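Long-range contact in cellulosomal scaffoldin adaptor protein B (Acetivibrio cellulolyticus, PDB 4UYP), which serves as an adaptor scaffoldin of the cellulosome, its C-terminal calcium-binding dockerin docking onto a cohesin of the anchoring scaffoldin ScaC: residues V13-A18 with D59-K64. The protein carries 2 engineered substitutions. Sequence-based numbering, arbitrary orientation.
Sequences VRSIDA and DYVLGK. Engineered in segment 13-18: Ser15 (natural residue Ile), Ile16 (natural residue Asn). With CA (calcium ion), chain L; SO4 (sulfate ion), chain M.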
# COMPACT_ATOMS: atom_id res chain seq x y z
N VAL B 13 17.71 -8.90 24.88
CA VAL B 13 17.77 -8.33 23.53
C VAL B 13 18.84 -9.11 22.77
O VAL B 13 20.01 -9.16 23.12
CB VAL B 13 18.14 -6.86 23.60
CG1 VAL B 13 18.05 -6.27 22.19
CG2 VAL B 13 17.12 -6.13 24.50
N ARG B 14 18.39 -9.74 21.67
CA ARG B 14 19.20 -10.75 20.96
C ARG B 14 19.05 -10.51 19.47
O ARG B 14 18.16 -9.83 19.02
CB ARG B 14 18.69 -12.16 21.23
CG ARG B 14 18.57 -12.47 22.71
CD ARG B 14 19.99 -12.44 23.23
NE ARG B 14 20.75 -13.65 23.06
CZ ARG B 14 20.51 -14.86 23.65
NH1 ARG B 14 19.49 -15.00 24.53
NH2 ARG B 14 21.28 -15.97 23.38
N SER B 15 19.92 -11.17 18.73
CA SER B 15 19.89 -11.02 17.24
C SER B 15 18.53 -11.23 16.65
O SER B 15 18.06 -10.54 15.68
CB SER B 15 20.89 -11.93 16.58
OG SER B 15 22.21 -11.52 16.91
N ILE B 16 17.84 -12.28 17.16
CA ILE B 16 16.55 -12.64 16.58
C ILE B 16 15.51 -11.54 16.73
O ILE B 16 14.61 -11.40 15.93
CB ILE B 16 16.05 -14.00 17.12
CG1 ILE B 16 14.96 -14.64 16.22
CG2 ILE B 16 15.54 -13.85 18.56
CD1 ILE B 16 15.49 -15.10 14.83
N ASP B 17 15.61 -10.73 17.84
CA ASP B 17 14.68 -9.61 17.99
C ASP B 17 14.72 -8.68 16.78
O ASP B 17 13.69 -8.19 16.38
CB ASP B 17 14.98 -8.86 19.33
CG ASP B 17 14.66 -9.69 20.59
OD1 ASP B 17 13.50 -10.15 20.79
OD2 ASP B 17 15.57 -9.85 21.45
N ALA B 18 15.92 -8.43 16.24
CA ALA B 18 15.99 -7.49 15.12
C ALA B 18 15.42 -8.18 13.88
O ALA B 18 14.88 -7.50 13.01
CB ALA B 18 17.49 -7.11 14.87
N ASP B 59 22.31 -3.39 15.96
CA ASP B 59 23.55 -2.65 16.34
C ASP B 59 23.70 -2.65 17.84
O ASP B 59 24.89 -2.69 18.28
CB ASP B 59 23.52 -1.26 15.74
CG ASP B 59 23.63 -1.27 14.21
OD1 ASP B 59 23.90 -2.35 13.61
OD2 ASP B 59 23.49 -0.19 13.64
N TYR B 60 22.66 -2.62 18.61
CA TYR B 60 22.84 -2.78 20.08
C TYR B 60 23.40 -4.18 20.39
O TYR B 60 24.33 -4.34 21.21
CB TYR B 60 21.47 -2.60 20.77
CG TYR B 60 21.44 -2.89 22.23
CD1 TYR B 60 21.74 -1.86 23.12
CD2 TYR B 60 21.12 -4.13 22.72
CE1 TYR B 60 21.78 -2.08 24.49
CE2 TYR B 60 21.07 -4.33 24.12
CZ TYR B 60 21.40 -3.29 24.97
OH TYR B 60 21.37 -3.64 26.36
N VAL B 61 22.81 -5.22 19.80
CA VAL B 61 23.27 -6.58 20.05
C VAL B 61 24.76 -6.69 19.76
O VAL B 61 25.51 -7.36 20.49
CB VAL B 61 22.43 -7.59 19.25
CG1 VAL B 61 23.07 -8.97 19.37
CG2 VAL B 61 21.01 -7.63 19.84
N LEU B 62 25.19 -6.08 18.65
CA LEU B 62 26.60 -6.19 18.18
C LEU B 62 27.53 -5.27 18.97
O LEU B 62 28.75 -5.33 18.72
CB LEU B 62 26.67 -5.94 16.67
CG LEU B 62 25.87 -6.95 15.87
CD1 LEU B 62 25.94 -6.66 14.38
CD2 LEU B 62 26.32 -8.43 16.07
N GLY B 63 27.00 -4.41 19.80
CA GLY B 63 27.88 -3.62 20.62
C GLY B 63 28.25 -2.28 20.04
O GLY B 63 29.16 -1.64 20.55
N LYS B 64 27.55 -1.78 19.03
CA LYS B 64 27.83 -0.45 18.49
C LYS B 64 27.26 0.61 19.37
O LYS B 64 27.88 1.71 19.54
CB LYS B 64 27.16 -0.32 17.08
CG LYS B 64 27.35 1.07 16.48
CD LYS B 64 26.32 1.36 15.40
CE LYS B 64 26.33 2.84 15.00
NZ LYS B 64 27.48 3.12 14.04
CA CA L . 14.34 -11.19 23.00
S SO4 M . 26.34 6.68 13.60
O1 SO4 M . 26.63 7.73 12.59
O2 SO4 M . 24.90 6.27 13.49
O3 SO4 M . 26.69 7.15 15.00
O4 SO4 M . 27.20 5.52 13.34
O HOH W 1 15.22 -13.02 21.72
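Val61, near the C-terminal end of helix 51-61, pushes its two methyls against the backbone that leads into helix 15-26, and this is where packing is tightest. Its CG2 lies 3.5 Å from Arg14 C, while CG1, set anti to the backbone N (chi1 172°), reaches the hydroxyl of the engineered Ser15, 3.6 Å from OG. Val13 completes the apolar patch: its CG1 meets Val61 CG2 at 4.0 Å and Tyr60 CD2 at 3.8 Å, an oblique approach to the ring. Val57, one turn earlier on helix 51-61, also touches Val13, Asp17 and Ala18. The outer side is looser. Arg14 starts its side chain away from segment 59-64, and both it and Ser15 are exposed. Lys64, bent at its last torsion, hydrogen-bonds a sulfate ion, probably from the crystallisation liquor, through NZ. Asp17 grips calcium with both carboxylate oxygens, and its OD2 also accepts Arg14 N at 2.8 Å through the anti lone pair, tying the touching backbone to the site. Asp6, Asp8, Asn10 and Ser12 complete the protein ligands. Thus the C-terminal end of helix 51-61 packs beside the calcium loop that holds Asp6 to Asp17, as in the paired EF-hand-like loop-helix motifs of a type I dockerin.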